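Local coordinates for protein glutathione synthetase-like effector 30 (Gpa-GSS30-apo) (Globodera pallida, PDB 5OET) that belongs to the ATP-dependent glutathione synthetase family and is an effector of a plant-parasitic nematode, probably derived from the housekeeping ligase that makes glutathione, at residues D53-A58 against T84-L89; N61-F66 against T197-R202; S90-P95 against K455-R460; A167-S172 against L475-C480; M499-L504 against S517-P522. All coordinates share one frame; numbering follows the deposited sequence.

Contact 1: D53-A58 against T84-L89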
# COMPACT_ATOMS: atom_id res chain seq x y z
N ASP A 53 12.54 -2.42 7.43
CA ASP A 53 12.41 -1.66 6.21
C ASP A 53 11.55 -2.38 5.19
O ASP A 53 10.66 -1.78 4.61
CB ASP A 53 13.79 -1.36 5.61
CG ASP A 53 13.71 -0.86 4.16
OD1 ASP A 53 13.42 -1.67 3.25
OD2 ASP A 53 13.93 0.35 3.92
N ALA A 54 11.85 -3.64 4.94
CA ALA A 54 11.09 -4.44 3.98
C ALA A 54 9.64 -4.51 4.41
O ALA A 54 8.74 -4.22 3.63
CB ALA A 54 11.66 -5.85 3.85
N LYS A 55 9.43 -4.89 5.67
CA LYS A 55 8.10 -4.97 6.25
C LYS A 55 7.36 -3.63 6.15
O LYS A 55 6.21 -3.61 5.75
CB LYS A 55 8.17 -5.52 7.70
CG LYS A 55 7.36 -4.79 8.76
CD LYS A 55 8.04 -4.81 10.12
CE LYS A 55 8.10 -3.41 10.74
NZ LYS A 55 6.78 -2.81 11.04
N ASP A 56 8.00 -2.52 6.49
CA ASP A 56 7.35 -1.21 6.37
C ASP A 56 7.06 -0.78 4.94
O ASP A 56 6.13 -0.04 4.71
CB ASP A 56 8.15 -0.13 7.09
CG ASP A 56 8.02 -0.23 8.62
OD1 ASP A 56 7.10 -0.95 9.07
OD2 ASP A 56 8.83 0.40 9.35
N TRP A 57 7.85 -1.23 3.98
CA TRP A 57 7.52 -1.04 2.56
C TRP A 57 6.26 -1.83 2.17
O TRP A 57 5.41 -1.31 1.43
CB TRP A 57 8.69 -1.43 1.67
CG TRP A 57 8.57 -0.94 0.28
CD1 TRP A 57 9.14 0.17 -0.24
CD2 TRP A 57 7.86 -1.56 -0.78
NE1 TRP A 57 8.81 0.31 -1.56
CE2 TRP A 57 8.03 -0.75 -1.92
CE3 TRP A 57 7.08 -2.72 -0.88
CZ2 TRP A 57 7.47 -1.07 -3.14
CZ3 TRP A 57 6.51 -3.03 -2.08
CH2 TRP A 57 6.70 -2.21 -3.20
N ALA A 58 6.15 -3.07 2.65
CA ALA A 58 4.96 -3.91 2.45
C ALA A 58 3.69 -3.27 2.99
O ALA A 58 2.68 -3.20 2.30
CB ALA A 58 5.17 -5.26 3.11
N THR A 84 -5.41 -4.97 9.48
CA THR A 84 -4.53 -5.52 8.48
C THR A 84 -3.14 -5.83 9.03
O THR A 84 -2.67 -5.19 9.97
CB THR A 84 -4.40 -4.61 7.25
OG1 THR A 84 -4.03 -3.30 7.66
CG2 THR A 84 -5.70 -4.56 6.48
N GLN A 85 -2.52 -6.82 8.38
CA GLN A 85 -1.20 -7.33 8.72
C GLN A 85 -0.44 -7.60 7.44
O GLN A 85 -1.06 -7.96 6.44
CB GLN A 85 -1.32 -8.63 9.54
CG GLN A 85 -0.03 -9.06 10.21
CD GLN A 85 0.57 -7.96 11.08
OE1 GLN A 85 1.32 -7.09 10.60
NE2 GLN A 85 0.24 -8.00 12.38
N PHE A 86 0.88 -7.44 7.45
CA PHE A 86 1.69 -7.66 6.24
C PHE A 86 1.84 -9.15 6.00
O PHE A 86 1.70 -9.95 6.92
CB PHE A 86 3.05 -6.92 6.24
CG PHE A 86 4.09 -7.51 7.18
CD1 PHE A 86 4.14 -7.10 8.52
CD2 PHE A 86 5.01 -8.43 6.73
CE1 PHE A 86 5.07 -7.64 9.39
CE2 PHE A 86 5.94 -8.97 7.59
CZ PHE A 86 5.97 -8.58 8.91
N LEU A 87 2.11 -9.50 4.74
CA LEU A 87 2.23 -10.88 4.33
C LEU A 87 3.66 -11.36 4.54
O LEU A 87 4.59 -10.67 4.16
CB LEU A 87 1.86 -11.01 2.85
CG LEU A 87 0.41 -10.67 2.47
CD1 LEU A 87 0.25 -10.65 0.95
CD2 LEU A 87 -0.58 -11.62 3.10
N PRO A 88 3.84 -12.55 5.13
CA PRO A 88 5.23 -12.98 5.32
C PRO A 88 5.99 -13.13 3.98
O PRO A 88 5.44 -13.59 2.99
CB PRO A 88 5.08 -14.32 6.05
CG PRO A 88 3.75 -14.81 5.62
CD PRO A 88 2.90 -13.58 5.58
N LEU A 89 7.25 -12.74 4.01
CA LEU A 89 8.07 -12.54 2.84
C LEU A 89 9.51 -12.96 3.11
O LEU A 89 9.97 -12.99 4.26
CB LEU A 89 8.04 -11.07 2.43
CG LEU A 89 8.48 -10.02 3.49
CD1 LEU A 89 9.92 -9.58 3.27
CD2 LEU A 89 7.60 -8.78 3.50

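Contact 2: N61-F66 against T197-R202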
# COMPACT_ATOMS: atom_id res chain seq x y z
N ASN A 61 2.41 -0.51 0.73
CA ASN A 61 2.16 -0.84 -0.67
C ASN A 61 1.25 -2.03 -0.89
O ASN A 61 1.36 -2.71 -1.90
CB ASN A 61 3.49 -1.04 -1.35
CG ASN A 61 4.19 0.25 -1.55
OD1 ASN A 61 3.76 1.03 -2.40
ND2 ASN A 61 5.19 0.55 -0.75
N GLY A 62 0.32 -2.26 0.05
CA GLY A 62 -0.73 -3.23 -0.15
C GLY A 62 -0.39 -4.71 0.01
O GLY A 62 -1.23 -5.57 -0.29
N LEU A 63 0.81 -5.00 0.51
CA LEU A 63 1.21 -6.39 0.76
C LEU A 63 0.69 -6.78 2.13
O LEU A 63 1.45 -6.99 3.06
CB LEU A 63 2.72 -6.55 0.65
CG LEU A 63 3.25 -6.40 -0.79
CD1 LEU A 63 4.77 -6.47 -0.77
CD2 LEU A 63 2.63 -7.44 -1.72
N VAL A 64 -0.63 -6.87 2.20
CA VAL A 64 -1.35 -7.00 3.44
C VAL A 64 -2.55 -7.91 3.25
O VAL A 64 -2.96 -8.16 2.10
CB VAL A 64 -1.78 -5.60 4.02
CG1 VAL A 64 -0.58 -4.84 4.58
CG2 VAL A 64 -2.49 -4.73 2.98
N LYS A 65 -3.09 -8.40 4.36
CA LYS A 65 -4.37 -9.11 4.38
C LYS A 65 -5.19 -8.68 5.60
O LYS A 65 -4.63 -8.22 6.60
CB LYS A 65 -4.14 -10.63 4.43
CG LYS A 65 -3.66 -11.13 5.79
CD LYS A 65 -2.98 -12.48 5.83
CE LYS A 65 -3.84 -13.60 5.27
NZ LYS A 65 -3.43 -14.90 5.89
N PHE A 66 -6.50 -8.91 5.55
CA PHE A 66 -7.34 -8.71 6.74
C PHE A 66 -7.13 -9.84 7.77
O PHE A 66 -6.96 -11.00 7.40
CB PHE A 66 -8.81 -8.61 6.34
CG PHE A 66 -9.15 -7.38 5.54
CD1 PHE A 66 -9.19 -6.12 6.15
CD2 PHE A 66 -9.47 -7.48 4.18
CE1 PHE A 66 -9.51 -4.97 5.43
CE2 PHE A 66 -9.79 -6.33 3.45
CZ PHE A 66 -9.81 -5.08 4.07
N THR A 197 1.65 -10.16 -6.35
CA THR A 197 2.83 -10.51 -7.13
C THR A 197 3.65 -9.36 -7.66
O THR A 197 4.84 -9.32 -7.44
CB THR A 197 2.43 -11.44 -8.28
OG1 THR A 197 1.88 -12.63 -7.71
CG2 THR A 197 3.64 -11.83 -9.13
N PRO A 198 3.03 -8.41 -8.38
CA PRO A 198 3.84 -7.27 -8.87
C PRO A 198 4.48 -6.42 -7.76
O PRO A 198 5.49 -5.76 -8.00
CB PRO A 198 2.81 -6.43 -9.64
CG PRO A 198 1.52 -6.75 -8.96
CD PRO A 198 1.61 -8.22 -8.69
N ARG A 199 3.87 -6.42 -6.58
CA ARG A 199 4.37 -5.68 -5.44
C ARG A 199 5.57 -6.33 -4.76
O ARG A 199 6.48 -5.63 -4.36
CB ARG A 199 3.25 -5.44 -4.43
CG ARG A 199 2.23 -4.42 -4.90
CD ARG A 199 0.89 -4.63 -4.21
NE ARG A 199 0.05 -3.49 -4.53
CZ ARG A 199 -0.71 -3.37 -5.62
NH1 ARG A 199 -0.80 -4.35 -6.54
NH2 ARG A 199 -1.39 -2.24 -5.80
N PHE A 200 5.55 -7.66 -4.61
CA PHE A 200 6.72 -8.36 -4.08
C PHE A 200 7.89 -8.23 -5.04
O PHE A 200 9.04 -8.04 -4.63
CB PHE A 200 6.43 -9.84 -3.77
CG PHE A 200 5.77 -10.05 -2.45
CD1 PHE A 200 6.42 -9.67 -1.29
CD2 PHE A 200 4.47 -10.58 -2.36
CE1 PHE A 200 5.80 -9.82 -0.05
CE2 PHE A 200 3.85 -10.72 -1.12
CZ PHE A 200 4.53 -10.33 0.03
N SER A 201 7.58 -8.33 -6.31
CA SER A 201 8.55 -8.13 -7.38
C SER A 201 9.25 -6.78 -7.19
O SER A 201 10.46 -6.73 -7.16
CB SER A 201 7.84 -8.23 -8.73
OG SER A 201 8.71 -8.21 -9.82
N ARG A 202 8.47 -5.72 -7.00
CA ARG A 202 9.02 -4.38 -6.72
C ARG A 202 9.77 -4.30 -5.38
O ARG A 202 10.79 -3.60 -5.29
CB ARG A 202 7.93 -3.28 -6.77
CG ARG A 202 7.49 -2.90 -8.19
CD ARG A 202 6.71 -1.59 -8.26
NE ARG A 202 5.46 -1.68 -7.47
CZ ARG A 202 5.02 -0.79 -6.58
NH1 ARG A 202 5.68 0.37 -6.34
NH2 ARG A 202 3.86 -1.05 -5.93

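Contact 3: S90-P95 against K455-R460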
# COMPACT_ATOMS: atom_id res chain seq x y z
N SER A 90 10.21 -13.32 2.05
CA SER A 90 11.63 -13.53 2.14
C SER A 90 12.24 -12.15 2.01
O SER A 90 11.69 -11.30 1.28
CB SER A 90 12.11 -14.45 1.04
OG SER A 90 11.81 -13.89 -0.22
N LEU A 91 13.35 -11.91 2.70
CA LEU A 91 13.98 -10.60 2.70
C LEU A 91 14.57 -10.26 1.33
O LEU A 91 14.47 -9.11 0.86
CB LEU A 91 15.06 -10.52 3.77
CG LEU A 91 15.71 -9.15 4.04
CD1 LEU A 91 14.71 -8.07 4.39
CD2 LEU A 91 16.71 -9.25 5.16
N TYR A 92 15.17 -11.27 0.70
CA TYR A 92 15.85 -11.11 -0.56
C TYR A 92 15.30 -12.15 -1.51
O TYR A 92 14.76 -13.17 -1.08
CB TYR A 92 17.36 -11.28 -0.37
CG TYR A 92 18.02 -10.09 0.29
CD1 TYR A 92 18.17 -8.89 -0.41
CD2 TYR A 92 18.47 -10.15 1.62
CE1 TYR A 92 18.74 -7.78 0.19
CE2 TYR A 92 19.05 -9.03 2.24
CZ TYR A 92 19.19 -7.84 1.51
OH TYR A 92 19.77 -6.72 2.07
N PRO A 93 15.44 -11.89 -2.82
CA PRO A 93 14.93 -12.85 -3.77
C PRO A 93 15.79 -14.10 -3.76
O PRO A 93 17.00 -14.01 -3.62
CB PRO A 93 14.98 -12.11 -5.11
CG PRO A 93 15.92 -10.98 -4.92
CD PRO A 93 16.03 -10.70 -3.46
N SER A 94 15.16 -15.27 -3.84
CA SER A 94 15.87 -16.55 -3.78
C SER A 94 16.43 -16.83 -5.17
O SER A 94 15.78 -16.51 -6.16
CB SER A 94 14.94 -17.68 -3.35
OG SER A 94 14.57 -17.55 -1.98
N PRO A 95 17.64 -17.42 -5.24
CA PRO A 95 18.20 -17.74 -6.56
C PRO A 95 17.45 -18.87 -7.26
O PRO A 95 16.92 -19.78 -6.61
CB PRO A 95 19.64 -18.15 -6.25
CG PRO A 95 19.61 -18.57 -4.83
CD PRO A 95 18.57 -17.75 -4.15
N LYS A 455 19.23 -20.81 0.59
CA LYS A 455 19.28 -20.07 1.85
C LYS A 455 18.65 -18.68 1.65
O LYS A 455 18.89 -18.02 0.64
CB LYS A 455 20.73 -19.92 2.32
CG LYS A 455 21.44 -21.21 2.74
CD LYS A 455 21.44 -21.43 4.26
CE LYS A 455 22.69 -22.17 4.75
NZ LYS A 455 22.53 -23.65 4.87
N ASN A 456 17.85 -18.25 2.62
CA ASN A 456 17.24 -16.93 2.60
C ASN A 456 16.84 -16.56 4.02
O ASN A 456 16.98 -17.38 4.96
CB ASN A 456 16.02 -16.94 1.67
CG ASN A 456 15.84 -15.62 0.93
OD1 ASN A 456 16.02 -14.55 1.51
ND2 ASN A 456 15.50 -15.69 -0.35
N HIS A 457 16.35 -15.34 4.19
CA HIS A 457 15.85 -14.87 5.48
C HIS A 457 14.35 -14.64 5.41
O HIS A 457 13.84 -14.12 4.43
CB HIS A 457 16.56 -13.58 5.87
CG HIS A 457 18.03 -13.59 5.58
ND1 HIS A 457 18.92 -14.32 6.33
CD2 HIS A 457 18.75 -12.99 4.60
CE1 HIS A 457 20.13 -14.17 5.82
NE2 HIS A 457 20.05 -13.38 4.77
N PHE A 458 13.63 -15.00 6.47
CA PHE A 458 12.16 -14.96 6.50
C PHE A 458 11.64 -13.89 7.47
O PHE A 458 11.98 -13.91 8.64
CB PHE A 458 11.65 -16.33 6.94
CG PHE A 458 11.61 -17.38 5.86
CD1 PHE A 458 12.24 -17.21 4.62
CD2 PHE A 458 10.93 -18.59 6.11
CE1 PHE A 458 12.16 -18.21 3.66
CE2 PHE A 458 10.85 -19.58 5.15
CZ PHE A 458 11.47 -19.39 3.92
N VAL A 459 10.81 -12.98 6.99
CA VAL A 459 10.31 -11.87 7.79
C VAL A 459 8.84 -12.10 8.09
O VAL A 459 8.05 -12.18 7.17
CB VAL A 459 10.46 -10.56 7.01
CG1 VAL A 459 10.03 -9.37 7.87
CG2 VAL A 459 11.88 -10.43 6.54
N ARG A 460 8.49 -12.19 9.37
CA ARG A 460 7.13 -12.48 9.79
C ARG A 460 6.62 -11.40 10.72
O ARG A 460 7.41 -10.82 11.46
CB ARG A 460 7.05 -13.80 10.51
CG ARG A 460 6.83 -14.98 9.58
CD ARG A 460 6.97 -16.30 10.33
NE ARG A 460 8.21 -17.03 9.97
CZ ARG A 460 8.72 -18.07 10.64
NH1 ARG A 460 8.13 -18.55 11.74
NH2 ARG A 460 9.84 -18.65 10.19

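Contact 4: A167-S172 against L475-C480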
# COMPACT_ATOMS: atom_id res chain seq x y z
N ALA A 167 0.18 -22.24 -13.04
CA ALA A 167 0.93 -23.51 -13.01
C ALA A 167 2.08 -23.36 -12.04
O ALA A 167 2.82 -22.39 -12.14
CB ALA A 167 1.47 -23.84 -14.39
N ASP A 168 2.23 -24.30 -11.10
CA ASP A 168 3.33 -24.28 -10.14
C ASP A 168 4.46 -25.28 -10.49
O ASP A 168 4.21 -26.38 -10.95
CB ASP A 168 2.79 -24.51 -8.73
CG ASP A 168 1.86 -23.37 -8.25
OD1 ASP A 168 1.87 -22.28 -8.86
OD2 ASP A 168 1.11 -23.56 -7.28
N TYR A 169 5.70 -24.86 -10.28
CA TYR A 169 6.88 -25.65 -10.60
C TYR A 169 7.90 -25.70 -9.46
O TYR A 169 7.97 -24.80 -8.63
CB TYR A 169 7.54 -25.08 -11.85
CG TYR A 169 6.63 -25.09 -13.08
CD1 TYR A 169 5.79 -24.04 -13.33
CD2 TYR A 169 6.65 -26.17 -13.99
CE1 TYR A 169 4.98 -24.03 -14.46
CE2 TYR A 169 5.84 -26.17 -15.12
CZ TYR A 169 5.01 -25.10 -15.35
OH TYR A 169 4.17 -25.05 -16.45
N MET A 170 8.66 -26.80 -9.43
CA MET A 170 9.79 -27.01 -8.54
C MET A 170 10.98 -27.26 -9.46
O MET A 170 10.85 -28.00 -10.43
CB MET A 170 9.56 -28.25 -7.66
CG MET A 170 9.82 -28.08 -6.17
SD MET A 170 8.33 -27.88 -5.13
CE MET A 170 9.00 -27.00 -3.72
N ALA A 171 12.13 -26.63 -9.18
CA ALA A 171 13.40 -27.08 -9.76
C ALA A 171 13.78 -28.35 -9.00
O ALA A 171 13.82 -28.34 -7.77
CB ALA A 171 14.48 -26.02 -9.63
N SER A 172 13.99 -29.46 -9.71
CA SER A 172 14.22 -30.76 -9.06
C SER A 172 15.60 -31.30 -9.41
O SER A 172 16.00 -31.25 -10.56
CB SER A 172 13.16 -31.74 -9.51
OG SER A 172 13.30 -32.98 -8.84
N LEU A 475 7.91 -21.98 -8.04
CA LEU A 475 7.64 -20.99 -9.09
C LEU A 475 6.23 -21.13 -9.64
O LEU A 475 5.87 -22.18 -10.11
CB LEU A 475 8.62 -21.21 -10.23
CG LEU A 475 8.56 -20.31 -11.46
CD1 LEU A 475 9.00 -18.89 -11.13
CD2 LEU A 475 9.45 -20.93 -12.54
N GLY A 476 5.44 -20.06 -9.59
CA GLY A 476 4.09 -20.05 -10.17
C GLY A 476 4.05 -19.18 -11.40
O GLY A 476 4.40 -18.01 -11.33
N ILE A 477 3.64 -19.73 -12.54
CA ILE A 477 3.50 -18.95 -13.74
C ILE A 477 2.02 -18.66 -14.02
O ILE A 477 1.24 -19.60 -14.19
CB ILE A 477 4.09 -19.68 -14.95
CG1 ILE A 477 5.57 -19.99 -14.74
CG2 ILE A 477 3.89 -18.86 -16.22
CD1 ILE A 477 6.47 -18.79 -14.53
N PHE A 478 1.67 -17.38 -14.10
CA PHE A 478 0.33 -16.95 -14.48
C PHE A 478 0.13 -16.79 -15.99
O PHE A 478 1.00 -16.29 -16.67
CB PHE A 478 0.02 -15.58 -13.87
CG PHE A 478 -0.08 -15.59 -12.39
CD1 PHE A 478 -1.28 -15.87 -11.76
CD2 PHE A 478 1.03 -15.30 -11.61
CE1 PHE A 478 -1.39 -15.87 -10.39
CE2 PHE A 478 0.93 -15.31 -10.22
CZ PHE A 478 -0.28 -15.59 -9.61
N GLY A 479 -1.04 -17.18 -16.48
CA GLY A 479 -1.49 -16.82 -17.83
C GLY A 479 -3.01 -16.90 -17.98
O GLY A 479 -3.65 -17.74 -17.34
N CYS A 480 -3.57 -16.04 -18.82
CA CYS A 480 -5.02 -16.06 -19.07
C CYS A 480 -5.36 -16.18 -20.54
O CYS A 480 -4.65 -15.71 -21.40
CB CYS A 480 -5.73 -14.81 -18.54
SG CYS A 480 -5.47 -14.45 -16.81

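Contact 5: M499-L504 against S517-P522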
# COMPACT_ATOMS: atom_id res chain seq x y z
N MET A 499 5.35 -15.64 -9.99
CA MET A 499 5.52 -15.42 -8.57
C MET A 499 6.32 -16.57 -8.00
O MET A 499 6.61 -17.54 -8.70
CB MET A 499 4.16 -15.39 -7.90
CG MET A 499 3.43 -16.72 -8.02
SD MET A 499 2.17 -16.89 -6.77
CE MET A 499 3.19 -17.09 -5.34
N MET A 500 6.62 -16.50 -6.71
CA MET A 500 7.37 -17.57 -6.06
C MET A 500 6.95 -17.67 -4.61
O MET A 500 6.53 -16.69 -4.02
CB MET A 500 8.86 -17.29 -6.19
CG MET A 500 9.79 -18.39 -5.75
SD MET A 500 11.45 -18.17 -6.44
CE MET A 500 11.17 -18.88 -8.05
N LYS A 501 7.03 -18.87 -4.07
CA LYS A 501 6.74 -19.11 -2.67
C LYS A 501 7.80 -20.05 -2.15
O LYS A 501 8.08 -21.03 -2.78
CB LYS A 501 5.34 -19.71 -2.49
CG LYS A 501 4.19 -18.73 -2.64
CD LYS A 501 3.62 -18.22 -1.31
CE LYS A 501 2.50 -19.10 -0.76
NZ LYS A 501 1.92 -18.56 0.50
N SER A 502 8.40 -19.71 -1.01
CA SER A 502 9.39 -20.54 -0.35
C SER A 502 8.82 -21.09 0.94
O SER A 502 8.13 -20.38 1.65
CB SER A 502 10.63 -19.73 -0.03
OG SER A 502 11.27 -19.34 -1.22
N LYS A 503 9.12 -22.36 1.21
CA LYS A 503 8.78 -23.00 2.48
C LYS A 503 10.06 -23.48 3.11
O LYS A 503 11.05 -23.58 2.41
CB LYS A 503 7.80 -24.16 2.28
CG LYS A 503 8.29 -25.30 1.41
CD LYS A 503 7.57 -26.61 1.77
CE LYS A 503 7.83 -27.73 0.78
NZ LYS A 503 7.55 -27.31 -0.63
N LEU A 504 10.05 -23.73 4.42
CA LEU A 504 11.15 -24.43 5.09
C LEU A 504 11.40 -25.81 4.50
O LEU A 504 10.46 -26.51 4.14
CB LEU A 504 10.84 -24.66 6.55
CG LEU A 504 10.80 -23.50 7.52
CD1 LEU A 504 10.67 -24.08 8.93
CD2 LEU A 504 12.03 -22.61 7.40
N SER A 517 4.62 -21.05 4.75
CA SER A 517 5.34 -20.59 3.58
C SER A 517 5.39 -19.06 3.51
O SER A 517 4.82 -18.38 4.36
CB SER A 517 4.69 -21.15 2.33
OG SER A 517 3.69 -20.28 1.87
N VAL A 518 6.06 -18.54 2.49
CA VAL A 518 6.49 -17.16 2.46
C VAL A 518 6.50 -16.67 1.00
O VAL A 518 6.86 -17.41 0.11
CB VAL A 518 7.87 -17.07 3.16
CG1 VAL A 518 8.88 -16.20 2.42
CG2 VAL A 518 7.71 -16.59 4.58
N TYR A 519 6.12 -15.44 0.75
CA TYR A 519 6.17 -14.93 -0.60
C TYR A 519 7.59 -14.60 -0.93
O TYR A 519 8.34 -14.16 -0.09
CB TYR A 519 5.31 -13.69 -0.77
CG TYR A 519 3.87 -14.04 -0.74
CD1 TYR A 519 3.19 -14.45 -1.90
CD2 TYR A 519 3.16 -14.01 0.47
CE1 TYR A 519 1.85 -14.80 -1.85
CE2 TYR A 519 1.83 -14.36 0.54
CZ TYR A 519 1.18 -14.76 -0.63
OH TYR A 519 -0.12 -15.10 -0.50
N ASP A 520 7.95 -14.81 -2.17
CA ASP A 520 9.32 -14.68 -2.59
C ASP A 520 9.30 -14.17 -4.03
O ASP A 520 8.23 -13.99 -4.59
CB ASP A 520 9.98 -16.06 -2.48
CG ASP A 520 11.49 -15.99 -2.36
OD1 ASP A 520 12.09 -14.99 -2.85
OD2 ASP A 520 12.09 -16.92 -1.78
N SER A 521 10.45 -13.92 -4.61
CA SER A 521 10.54 -13.67 -6.04
C SER A 521 11.90 -14.17 -6.57
O SER A 521 12.88 -14.20 -5.84
CB SER A 521 10.30 -12.19 -6.35
OG SER A 521 11.43 -11.41 -6.04
N PRO A 522 11.95 -14.59 -7.84
CA PRO A 522 13.15 -15.26 -8.30
C PRO A 522 14.26 -14.28 -8.63
O PRO A 522 13.97 -13.17 -9.10
CB PRO A 522 12.67 -15.97 -9.57
CG PRO A 522 11.66 -15.03 -10.11
CD PRO A 522 10.98 -14.41 -8.93

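Contact 1: D53-A58 against T84-L89
K55 lies over one face of the F86 ring, where helix 44-59 packs against strand 83-90 of the large mixed sheet. The K55 chain crosses the ring at about a right angle. Its CB forms a CH-pi contact, 4.0 Å from the F86 ring centroid and 13° off the normal, displaced a little toward the rim. The next atom, K55 CG, comes to 3.7 Å from F86 CE1. K55 CD is the last atom near the ring, 4.2 Å from F86 CE1. Bends at chi2, chi3 and chi4 carry the amine off the ring and back to its own helix. There K55 NZ makes a salt bridge of 2.7 Å with D56 OD1, on the syn side of the carboxylate. D56 OD2 pairs with R263 of the second subunit, so this part of the helix also faces the dimer partner. On the strand, F86 has CG between its backbone N and carbonyl carbon (chi1 72°), which sets the ring beneath K55. One turn of helix gives the remaining apolar contacts. A58 CB meets F86 CB at 4.1 Å. The two methyls of L89 are shared: CD2 is 4.3 Å from A58 CB, and CD1 is 4.2 Å from A54 CB.

Contact 2: N61-F66 against T197-R202
L63 sets both of its methyls over one face of the F200 ring. CD2 is 3.8 Å from the F200 ring centroid, 20° off the normal, a CH-pi contact. L63 CD1 rests over the same face on the other half of the ring, 3.6 Å from F200 CE1. L63 has CG anti to its carbonyl carbon (chi1 -69°), and this turns the isobutyl group toward the helix. The same CD2 also touches R199 CB at 3.4 Å, so it touches two successive helix residues. R199 is extended from CG to NE and reaches out from the helix to the backbone of N61. Its NE gives a weak, bent hydrogen bond of 3.0 Å to N61 O, which lies at the guanidinium edge and near its plane. The stronger hold on this guanidinium is G195 O, bonded to NH1. The amide of N61 stands almost perpendicular to the guanidinium of R202, and N61 OD1 and R202 NH2 stay 4.1 Å apart without a bond. N61 ND2 is instead tied to W57 O. The chain turns through G62 at positive phi and then L63, the centre of an inverse gamma turn. This is a helix-to-strand connection: the turn between helix 44-59 and strand 64-67, seated on helix 196-210.

Contact 3: S90-P95 against K455-R460
N456 and the turn S90-S94 are joined mainly by hydrogen bonds of the asparagine amide. N456 ND2 donates twice, to Y92 O at 2.7 Å and to S94 OG at 2.6 Å. Both acceptors lie close to the amide plane, which fits one for each N-H. ND2 stands above the carbonyl plane of Y92, not on a lone pair. On the other side of the amide, N456 OD1 takes the N-H of its neighbour H457 at 2.8 Å, in plane and on a lone pair. A longer, weak bond reaches OD1 from Y92 N. These bonds hold the amide flat and fix which way round it sits.

Backbone pairing comes next. S90 and F458 form an antiparallel non-hydrogen-bonded pair, where strand 83-90 ends against strand 454-459 in the large mixed sheet. Just beyond it, L91 N donates to H457 O at 2.8 Å with an angle of 157°. H457 O is also approached by S90 CA at 3.2 Å, as a CA-H...O contact.

The apolar contacts are fewer. L91 CB lies 4.2 Å from V459 CG2. The rings of Y92 and H457 meet edge to edge, with CD2 of Y92 4.1 Å from CD2 of H457. H457 ND1 is held separately by the backbone N of N468.

Contact 4: A167-S172 against L475-C480
A167 to Y169 pairs with L475 to I477 in antiparallel fashion, the two strand segments running at 148° with their axes 4.6 Å apart at the closest. Two hydrogen-bonded pairs flank one non-hydrogen-bonded pair. In the first, I477 N donates to A167 O at 2.8 Å, and A167 N returns the bond to I477 O. In the second, Y169 N donates to L475 O at 2.7 Å, and L475 N to Y169 O. Between them D168 faces G476, and the CA-H...O contacts G476 CA to A167 O and D168 CA to L475 O fill the gap.

This pairing joins strands 160-173 and 469-484, two long strands in the middle of the large mixed sheet. Further along them, C480 is linked to C164 by a disulfide, so the two strands are also joined covalently.

A167, Y169, L475 and I477 share one face of the sheet, which helix 98-119 packs on. Y169 has CG anti to its carbonyl carbon (chi1 -60°), and its ring lies beside the opposite strand. CD1 of Y169 passes 3.7 Å from L475 O, which sits at the ring edge. Y169 CE1 reaches I477 CG1 at 4.1 Å, the two side chains crossing at about a right angle. The Y169 hydroxyl is hydrogen-bonded to Q183 NE2.

D168 points to the other face. Its OD1 lies 3.4 Å from G476 CA and forms a salt bridge with R166.

Contact 5: M499-L504 against S517-P522
D520 OD2 is gripped by two hydroxyls, S502 OG at 2.6 Å and S94 OG from the neighbouring strand 94-96. S502 OG donates to the anti lone pair of this oxygen, the one away from OD1. The other carboxylate oxygen, D520 OD1, accepts the backbone N of S521 at 2.6 Å. These bonds hold the buried carboxylate in place.

The backbones run antiparallel. S502 and V518 are a hydrogen-bonded pair: S502 N donates to V518 O at 3.0 Å, in the carbonyl plane, while the return bond is weak and bent. D520 N also bonds to M500 O.

Strands 490-504 and 517-524 are neighbours both in the sequence and in the large mixed sheet. The loop between them is not modelled. By its place in the chain it probably corresponds to the alanine-rich loop that closes over the active site in eukaryotic glutathione synthetases.

On one face, K501 lies alongside Y519, pointing the same way. Bends at chi2 (-99°) and chi3 fold its chain across the ring. K501 CD makes a CH-pi contact, 4.0 Å from the Y519 ring centroid. K501 NZ follows as a cation-pi partner over the same ring, 4.4 Å from the centroid and 23° off the normal. The ammonium is also bonded to S517 OG at 2.8 Å.

On the opposite face, M500 runs beside D520, and its CE ends 3.6 Å from P522 CB.

From the N terminus, contact 1 closes the connection from helix 44-59 to strand 83-90, which includes strand 64-67. Contact 2 starts inside that connection and crosses it, reaching forward to helix 196-210. Contact 3 crosses contact 2 and spans far more of the chain, from the end of strand 83-90 to strand 454-459. Contact 4 crosses both contact 2 and contact 3, pairing strands 160-173 and 469-484. Contact 5 lies after all of them and joins the last two strands. All five reach the same mixed sheet. Backbone bonds run from contact 1 to contacts 2, 3 and 5, and from contact 4 to contact 5. F200 and Y519 bring contacts 2 and 5 together.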